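Local coordinates for protein HepC.19480.a.B1 (Helicobacter pylori, PDB 6MTZ) that is of unknown function but is probably a phosphoesterase of the DHH family, at residues Ser15-Asp20 with Asn39-Arg44; Val69-Leu74 with Asp102-Gly107; Met238-Ser243 with Ile275-Asn280. One frame throughout, in Å; residues are numbered along the deposited sequence.

Contact 1 (Ser15-Asp20 with Asn39-Arg44); sequences SHIDLD and NANYGR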
loop_
_atom_site.group_PDB
_atom_site.type_symbol
_atom_site.label_atom_id
_atom_site.label_comp_id
_atom_site.label_asym_id
_atom_site.label_seq_id
_atom_site.Cartn_x
_atom_site.Cartn_y
_atom_site.Cartn_z
ATOM N N SER A 15 -3.560 -8.751 1.729
ATOM C CA SER A 15 -2.227 -9.345 1.843
ATOM C C SER A 15 -1.275 -8.393 2.563
ATOM O O SER A 15 -1.583 -7.218 2.794
ATOM C CB SER A 15 -1.645 -9.718 0.466
ATOM O OG SER A 15 -0.558 -10.616 0.621
ATOM N N HIS A 16 -0.102 -8.920 2.913
ATOM C CA HIS A 16 0.932 -8.150 3.609
ATOM C C HIS A 16 1.563 -7.148 2.630
ATOM O O HIS A 16 1.085 -6.959 1.512
ATOM C CB HIS A 16 1.958 -9.104 4.208
ATOM C CG HIS A 16 2.880 -8.482 5.216
ATOM N ND1 HIS A 16 2.426 -7.759 6.294
ATOM C CD2 HIS A 16 4.234 -8.501 5.320
ATOM C CE1 HIS A 16 3.457 -7.351 7.016
ATOM N NE2 HIS A 16 4.564 -7.788 6.450
ATOM N N ILE A 17 2.668 -6.514 3.022
ATOM C CA ILE A 17 3.255 -5.438 2.229
ATOM C C ILE A 17 4.638 -5.748 1.676
ATOM O O ILE A 17 5.137 -4.956 0.874
ATOM C CB ILE A 17 3.313 -4.112 3.017
ATOM C CG1 ILE A 17 4.073 -4.305 4.334
ATOM C CG2 ILE A 17 1.913 -3.549 3.220
ATOM C CD1 ILE A 17 4.587 -3.024 4.903
ATOM N N ASP A 18 5.302 -6.834 2.048
ATOM C CA ASP A 18 6.658 -7.011 1.531
ATOM C C ASP A 18 6.588 -7.750 0.185
ATOM O O ASP A 18 5.524 -7.827 -0.436
ATOM C CB ASP A 18 7.518 -7.724 2.576
ATOM C CG ASP A 18 6.923 -9.057 2.988
ATOM O OD1 ASP A 18 5.895 -9.460 2.404
ATOM O OD2 ASP A 18 7.474 -9.707 3.891
ATOM N N LEU A 19 7.705 -8.315 -0.278
ATOM C CA LEU A 19 7.713 -8.994 -1.575
ATOM C C LEU A 19 6.741 -10.178 -1.591
ATOM O O LEU A 19 5.962 -10.345 -2.534
ATOM C CB LEU A 19 9.133 -9.467 -1.915
ATOM C CG LEU A 19 9.246 -10.451 -3.100
ATOM C CD1 LEU A 19 8.850 -9.789 -4.398
ATOM C CD2 LEU A 19 10.642 -11.038 -3.264
ATOM N N ASP A 20 6.805 -11.038 -0.570
ATOM C CA ASP A 20 5.854 -12.147 -0.482
ATOM C C ASP A 20 4.425 -11.616 -0.477
ATOM O O ASP A 20 3.556 -12.108 -1.209
ATOM C CB ASP A 20 6.142 -12.984 0.781
ATOM C CG ASP A 20 5.487 -14.382 0.754
ATOM O OD1 ASP A 20 4.948 -14.796 -0.287
ATOM O OD2 ASP A 20 5.521 -15.080 1.798
ATOM N N ASN A 39 -3.977 -4.056 1.439
ATOM C CA ASN A 39 -2.720 -4.420 2.070
ATOM C C ASN A 39 -2.660 -3.860 3.477
ATOM O O ASN A 39 -3.253 -2.822 3.782
ATOM C CB ASN A 39 -1.516 -3.947 1.255
ATOM C CG ASN A 39 -1.490 -4.570 -0.137
ATOM O OD1 ASN A 39 -2.223 -4.144 -1.036
ATOM N ND2 ASN A 39 -0.659 -5.585 -0.316
ATOM N N ALA A 40 -1.921 -4.566 4.327
ATOM C CA ALA A 40 -1.792 -4.207 5.725
ATOM C C ALA A 40 -0.413 -4.627 6.196
ATOM O O ALA A 40 0.110 -5.656 5.765
ATOM C CB ALA A 40 -2.893 -4.875 6.569
ATOM N N ASN A 41 0.187 -3.812 7.053
ATOM C CA ASN A 41 1.454 -4.198 7.650
ATOM C C ASN A 41 1.178 -4.837 9.006
ATOM O O ASN A 41 1.146 -6.065 9.117
ATOM C CB ASN A 41 2.384 -2.991 7.782
ATOM C CG ASN A 41 3.758 -3.372 8.272
ATOM O OD1 ASN A 41 4.094 -4.551 8.346
ATOM N ND2 ASN A 41 4.564 -2.377 8.610
ATOM N N TYR A 42 0.937 -4.008 10.021
ATOM C CA TYR A 42 0.741 -4.440 11.401
ATOM C C TYR A 42 -0.732 -4.690 11.725
ATOM O O TYR A 42 -1.622 -4.533 10.888
ATOM C CB TYR A 42 1.308 -3.401 12.363
ATOM C CG TYR A 42 2.777 -3.191 12.180
ATOM C CD1 TYR A 42 3.664 -4.246 12.328
ATOM C CD2 TYR A 42 3.287 -1.941 11.859
ATOM C CE1 TYR A 42 5.025 -4.067 12.158
ATOM C CE2 TYR A 42 4.650 -1.750 11.690
ATOM C CZ TYR A 42 5.512 -2.820 11.839
ATOM O OH TYR A 42 6.865 -2.648 11.669
ATOM N N GLY A 43 -0.999 -5.024 12.988
ATOM C CA GLY A 43 -2.295 -5.576 13.346
ATOM C C GLY A 43 -3.446 -4.589 13.251
ATOM O O GLY A 43 -4.542 -4.951 12.817
ATOM N N ARG A 44 -3.242 -3.346 13.697
ATOM C CA ARG A 44 -4.336 -2.384 13.597
ATOM C C ARG A 44 -4.774 -2.227 12.144
ATOM O O ARG A 44 -5.974 -2.255 11.842
ATOM C CB ARG A 44 -3.934 -1.033 14.210
#
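The carbonyl oxygen of Ser-15 is gripped twice from segment 39-44: Ala-40 N donates to Ser-15 O at 3.1 Å, and Asn-39 CA sends a CA-H...O contact to it. This is the parallel pairing of strand 10-15 with edge strand 35-39, at the C-terminal ends of the strands of an open-sheet alpha/beta domain, probably of the DHH family. Just beyond it, Asn-39 ND2 bonds to His-16 O at 2.9 Å, nearly straight (162°) and with the acceptor in the plane of the amide. Gln-25 OE1 is a second partner of that ND2, and Arg-194 donates to OD1, so both ends of the amide are held. The His-16 side chain leaves its CA away from segment 39-44, yet with CG trans to the backbone N (chi1 -166°) the ring swings back, giving a weak bond from ND1 to Ala-40 O at 3.2 Å. His-16 CE1 also lies 3.2 Å from Asn-41 OD1, the ring and amide planes being 56° apart. Ile-17 packs beside both groups: CG1 sits 4.0 Å above the centre of the His-16 ring, while Ile-17 CD1 rests against Asn-41 CG at 3.5 Å.

Contact 2 (Val69-Leu74 with Asp102-Gly107); sequences VSDLNL and DHHISG. With EDO (1,2-ethanediol), chain E.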
loop_
_atom_site.group_PDB
_atom_site.type_symbol
_atom_site.label_atom_id
_atom_site.label_comp_id
_atom_site.label_asym_id
_atom_site.label_seq_id
_atom_site.Cartn_x
_atom_site.Cartn_y
_atom_site.Cartn_z
ATOM N N VAL A 69 -7.144 -13.998 2.141
ATOM C CA VAL A 69 -6.189 -13.361 3.041
ATOM C C VAL A 69 -4.894 -14.159 2.989
ATOM O O VAL A 69 -4.898 -15.368 3.238
ATOM C CB VAL A 69 -6.724 -13.284 4.488
ATOM C CG1 VAL A 69 -5.764 -12.501 5.388
ATOM C CG2 VAL A 69 -8.128 -12.662 4.522
ATOM N N SER A 70 -3.789 -13.484 2.687
ATOM C CA SER A 70 -2.515 -14.149 2.458
ATOM C C SER A 70 -1.405 -13.418 3.193
ATOM O O SER A 70 -1.393 -12.184 3.237
ATOM C CB SER A 70 -2.167 -14.212 0.957
ATOM O OG SER A 70 -2.265 -12.921 0.377
ATOM N N ASP A 71 -0.484 -14.197 3.779
ATOM C CA ASP A 71 0.765 -13.706 4.352
ATOM C C ASP A 71 0.543 -12.866 5.604
ATOM O O ASP A 71 1.373 -12.014 5.951
ATOM C CB ASP A 71 1.573 -12.909 3.319
ATOM C CG ASP A 71 3.042 -12.819 3.672
ATOM O OD1 ASP A 71 3.552 -13.755 4.351
ATOM O OD2 ASP A 71 3.676 -11.808 3.285
ATOM N N LEU A 72 -0.576 -13.073 6.274
ATOM C CA LEU A 72 -0.884 -12.381 7.514
ATOM C C LEU A 72 -1.396 -13.409 8.504
ATOM O O LEU A 72 -2.096 -14.353 8.117
ATOM C CB LEU A 72 -1.934 -11.297 7.292
ATOM C CG LEU A 72 -1.568 -10.145 6.355
ATOM C CD1 LEU A 72 -2.834 -9.542 5.781
ATOM C CD2 LEU A 72 -0.764 -9.069 7.082
ATOM N N ASN A 73 -1.047 -13.254 9.771
ATOM C CA ASN A 73 -1.687 -14.075 10.784
ATOM C C ASN A 73 -2.644 -13.205 11.574
ATOM O O ASN A 73 -2.378 -12.022 11.804
ATOM C CB ASN A 73 -0.681 -14.782 11.696
ATOM C CG ASN A 73 0.112 -13.850 12.547
ATOM O OD1 ASN A 73 0.676 -12.872 12.061
ATOM N ND2 ASN A 73 0.194 -14.165 13.840
ATOM N N LEU A 74 -3.789 -13.777 11.923
ATOM C CA LEU A 74 -4.805 -13.093 12.701
ATOM C C LEU A 74 -4.734 -13.589 14.134
ATOM O O LEU A 74 -4.402 -14.753 14.386
ATOM C CB LEU A 74 -6.202 -13.339 12.115
ATOM C CG LEU A 74 -6.395 -13.105 10.605
ATOM C CD1 LEU A 74 -7.799 -13.516 10.156
ATOM C CD2 LEU A 74 -6.136 -11.655 10.248
ATOM N N ASP A 102 -1.257 -18.795 4.887
ATOM C CA ASP A 102 -0.132 -18.156 5.564
ATOM C C ASP A 102 0.883 -19.210 5.992
ATOM O O ASP A 102 0.600 -20.412 6.003
ATOM C CB ASP A 102 -0.590 -17.326 6.775
ATOM C CG ASP A 102 0.571 -16.600 7.451
ATOM O OD1 ASP A 102 1.382 -16.008 6.714
ATOM O OD2 ASP A 102 0.700 -16.657 8.694
ATOM N N HIS A 103 2.073 -18.728 6.378
ATOM C CA HIS A 103 3.193 -19.588 6.729
ATOM C C HIS A 103 3.877 -19.209 8.044
ATOM O O HIS A 103 4.973 -19.709 8.316
ATOM C CB HIS A 103 4.218 -19.585 5.587
ATOM C CG HIS A 103 5.006 -18.316 5.476
ATOM N ND1 HIS A 103 6.136 -18.071 6.227
ATOM C CD2 HIS A 103 4.837 -17.229 4.688
ATOM C CE1 HIS A 103 6.620 -16.881 5.915
ATOM N NE2 HIS A 103 5.853 -16.352 4.980
ATOM N N HIS A 104 3.263 -18.362 8.873
ATOM C CA HIS A 104 3.884 -17.847 10.094
ATOM C C HIS A 104 3.490 -18.715 11.288
ATOM O O HIS A 104 2.308 -18.796 11.637
ATOM C CB HIS A 104 3.470 -16.391 10.344
ATOM C CG HIS A 104 4.097 -15.399 9.411
ATOM N ND1 HIS A 104 3.546 -15.067 8.191
ATOM C CD2 HIS A 104 5.214 -14.641 9.535
ATOM C CE1 HIS A 104 4.305 -14.163 7.596
ATOM N NE2 HIS A 104 5.322 -13.885 8.390
ATOM N N ILE A 105 4.486 -19.322 11.939
ATOM C CA ILE A 105 4.229 -20.234 13.051
ATOM C C ILE A 105 3.529 -19.541 14.220
ATOM O O ILE A 105 2.927 -20.218 15.059
ATOM C CB ILE A 105 5.546 -20.900 13.512
ATOM C CG1 ILE A 105 5.265 -22.124 14.377
ATOM C CG2 ILE A 105 6.394 -19.924 14.310
ATOM C CD1 ILE A 105 4.395 -23.167 13.703
ATOM N N SER A 106 3.570 -18.206 14.289
ATOM C CA SER A 106 2.862 -17.499 15.356
ATOM C C SER A 106 1.361 -17.774 15.344
ATOM O O SER A 106 0.702 -17.608 16.378
ATOM C CB SER A 106 3.107 -15.997 15.252
ATOM O OG SER A 106 2.749 -15.508 13.962
ATOM N N GLY A 107 0.807 -18.209 14.214
ATOM C CA GLY A 107 -0.624 -18.412 14.128
ATOM C C GLY A 107 -1.094 -19.834 14.343
ATOM O O GLY A 107 -2.248 -20.145 14.041
HETATM C C1 EDO E . 7.172 -17.061 12.050
HETATM O O1 EDO E . 8.136 -16.929 11.001
HETATM C C2 EDO E . 6.795 -15.673 12.548
HETATM O O2 EDO E . 5.513 -15.761 13.173
#
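Two carboxylates approach each other here, Asp-71 OD1 lying 3.9 Å from Asp-102 OD1, a like-charge pair at the C-terminal ends of neighbouring parallel strands 64-70 and 95-102. Asp-102, His-103 and His-104 spell the DHH motif that names the phosphoesterase family, and in relatives the acidic and histidine residues of such motifs hold divalent metals; a similar role is probable for this cluster, which Asp-18 and Asp-20 extend, Asp-18 beside Asp-71 and Asp-20 reaching both Asp-71 and His-103. Asp-102 is fixed by its own segment. OD1 offers its syn lone pair to His-104 ND1 at 2.8 Å, in the plane of the imidazole and almost straight (164°). OD2 takes the backbone N of His-104 at 3.1 Å from above the carboxylate plane, which makes an Asx turn. These two bonds set the rotation of the carboxylate and orient the His-104 ring. That ring in turn lies over its neighbour, His-104 ND1 standing 4.1 Å above the centre of the His-103 ring. Asp-71 has an extended chi1 of -159°, which carries its carboxylate round to the histidines although its CB starts out away from segment 102-107. Asp-71 OD1 is 3.5 Å from His-103 NE2, the two groups running side by side with planes 21° apart, and it meets the edge of the other ring at His-104 CE1, 3.4 Å away. Farther along, Asn-73 ND2 comes within 2.9 Å of Ser-106 OG, but the angle is too poor for a hydrogen bond. The hydroxyl instead serves a bound 1,2-ethanediol, probably from the crystallisation liquor: Ser-106 OG donates to O2 of the diol at 2.9 Å, beside a weak bond from Ser-106 N.

Contact 3 (Met238-Ser243 with Ile275-Asn280); sequences MDNISS and ISVLAN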
loop_
_atom_site.group_PDB
_atom_site.type_symbol
_atom_site.label_atom_id
_atom_site.label_comp_id
_atom_site.label_asym_id
_atom_site.label_seq_id
_atom_site.Cartn_x
_atom_site.Cartn_y
_atom_site.Cartn_z
ATOM N N MET A 238 14.930 11.513 -10.272
ATOM C CA MET A 238 13.953 10.685 -9.575
ATOM C C MET A 238 13.129 11.519 -8.605
ATOM O O MET A 238 11.907 11.346 -8.507
ATOM C CB MET A 238 14.662 9.547 -8.850
ATOM C CG MET A 238 13.733 8.683 -8.016
ATOM S SD MET A 238 12.440 7.901 -9.008
ATOM C CE MET A 238 13.251 6.386 -9.474
ATOM N N ASP A 239 13.774 12.467 -7.910
ATOM C CA ASP A 239 13.046 13.278 -6.939
ATOM C C ASP A 239 12.005 14.168 -7.620
ATOM O O ASP A 239 10.922 14.372 -7.064
ATOM C CB ASP A 239 14.017 14.090 -6.053
ATOM C CG ASP A 239 15.026 14.914 -6.857
ATOM O OD1 ASP A 239 14.634 15.958 -7.410
ATOM O OD2 ASP A 239 16.220 14.534 -6.922
ATOM N N ASN A 240 12.255 14.643 -8.843
ATOM C CA ASN A 240 11.171 15.364 -9.513
ATOM C C ASN A 240 10.141 14.428 -10.130
ATOM O O ASN A 240 8.959 14.779 -10.203
ATOM C CB ASN A 240 11.726 16.320 -10.564
ATOM C CG ASN A 240 12.444 17.485 -9.931
ATOM O OD1 ASN A 240 12.083 17.925 -8.840
ATOM N ND2 ASN A 240 13.484 17.967 -10.584
ATOM N N ILE A 241 10.555 13.244 -10.584
ATOM C CA ILE A 241 9.587 12.297 -11.128
ATOM C C ILE A 241 8.629 11.833 -10.040
ATOM O O ILE A 241 7.412 11.766 -10.258
ATOM C CB ILE A 241 10.317 11.121 -11.789
ATOM C CG1 ILE A 241 11.059 11.639 -13.034
ATOM C CG2 ILE A 241 9.330 9.974 -12.135
ATOM C CD1 ILE A 241 12.040 10.635 -13.580
ATOM N N SER A 242 9.157 11.533 -8.847
ATOM C CA SER A 242 8.307 11.073 -7.751
ATOM C C SER A 242 7.355 12.172 -7.294
ATOM O O SER A 242 6.155 11.931 -7.118
ATOM C CB SER A 242 9.174 10.600 -6.577
ATOM O OG SER A 242 8.393 10.439 -5.404
ATOM N N SER A 243 7.878 13.387 -7.067
ATOM C CA SER A 243 7.009 14.459 -6.578
ATOM C C SER A 243 5.973 14.837 -7.625
ATOM O O SER A 243 4.818 15.097 -7.284
ATOM C CB SER A 243 7.836 15.679 -6.148
ATOM O OG SER A 243 8.885 15.950 -7.060
ATOM N N ILE A 275 8.379 16.833 2.785
ATOM C CA ILE A 275 7.373 17.401 1.903
ATOM C C ILE A 275 7.865 18.645 1.171
ATOM O O ILE A 275 7.076 19.303 0.488
ATOM C CB ILE A 275 6.081 17.709 2.683
ATOM C CG1 ILE A 275 6.321 18.855 3.661
ATOM C CG2 ILE A 275 5.591 16.462 3.444
ATOM C CD1 ILE A 275 5.048 19.503 4.108
ATOM N N SER A 276 9.152 18.989 1.283
ATOM C CA SER A 276 9.611 20.242 0.684
ATOM C C SER A 276 9.394 20.248 -0.833
ATOM O O SER A 276 8.674 21.099 -1.364
ATOM C CB SER A 276 11.076 20.500 1.040
ATOM O OG SER A 276 11.190 20.880 2.402
ATOM N N VAL A 277 9.966 19.276 -1.540
ATOM C CA VAL A 277 9.787 19.216 -2.990
ATOM C C VAL A 277 8.312 19.045 -3.335
ATOM O O VAL A 277 7.774 19.730 -4.213
ATOM C CB VAL A 277 10.636 18.084 -3.595
ATOM C CG1 VAL A 277 10.627 18.171 -5.146
ATOM C CG2 VAL A 277 12.060 18.122 -3.036
ATOM N N LEU A 278 7.635 18.139 -2.624
ATOM C CA LEU A 278 6.240 17.837 -2.927
ATOM C C LEU A 278 5.364 19.075 -2.786
ATOM O O LEU A 278 4.607 19.426 -3.699
ATOM C CB LEU A 278 5.738 16.727 -1.997
ATOM C CG LEU A 278 4.262 16.397 -2.198
ATOM C CD1 LEU A 278 4.107 15.534 -3.439
ATOM C CD2 LEU A 278 3.679 15.721 -0.987
ATOM N N ALA A 279 5.434 19.732 -1.627
ATOM C CA ALA A 279 4.553 20.859 -1.354
ATOM C C ALA A 279 4.879 22.042 -2.256
ATOM O O ALA A 279 3.970 22.725 -2.740
ATOM C CB ALA A 279 4.652 21.254 0.120
ATOM N N ASN A 280 6.166 22.294 -2.505
ATOM C CA ASN A 280 6.531 23.375 -3.412
ATOM C C ASN A 280 5.899 23.165 -4.784
ATOM O O ASN A 280 5.337 24.099 -5.367
ATOM C CB ASN A 280 8.052 23.484 -3.527
ATOM C CG ASN A 280 8.497 24.754 -4.256
ATOM O OD1 ASN A 280 8.532 25.831 -3.666
ATOM N ND2 ASN A 280 8.833 24.629 -5.541
#
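This is a sparse helix-helix packing contact in the C-terminal half of the chain, where the first turns of helix 238-251 meet the start of helix 276-285, which lies against the mixed sheet of the C-terminal domain, probably of DHHA1 type. The short axes approach to 9.5 Å and cross at -51°, and only 166 Å² is buried, counting both sides. Ser-243 and Val-277 carry most of it. Val-277 points toward the other helix and sets its CG1 methyl 3.4 Å from Ser-243 OG, with Asn-240 OD1 meeting the same methyl at 4.0 Å. That hydroxyl is already engaged on its own helix: a chi1 of 42° folds Ser-243 OG back over the preceding turn to donate to Asp-239 O at 2.6 Å, in the carbonyl plane and on a lone pair. Asp-239 O also receives the regular helical bond from Ser-243 N. Leu-278 is buried against Tyr-292 of strand 291-295 and against Met-272, tying the contact to the mixed sheet. On this buried flank Ser-243 O, hydrogen-bonded to Thr-247 OG1 one turn on, is touched by Leu-278 CD1 at 3.9 Å.

How the contacts relate
Contacts 1 and 2 belong to one N-terminal parallel sheet (strand order 2-1-3-4-5) and lie at the C-terminal ends of its strands, with centres about 10 Å apart. They touch: Ser-15 OG is 2.9 Å from Ser-70 OG, a probable hydrogen bond, and Asp-18 OD1 is 3.3 Å from Asp-71 OD2. The acidic loops thus converge on one place, consistent with a metal-dependent DHH site. Contact 3 follows in the chain, between helices 238-251 and 276-285, its centre about 26 Å from that of contact 1 and about 36 Å from that of contact 2. All three are in series, and contact 3 touches neither other, so it concerns the packing of the C-terminal half rather than this cluster.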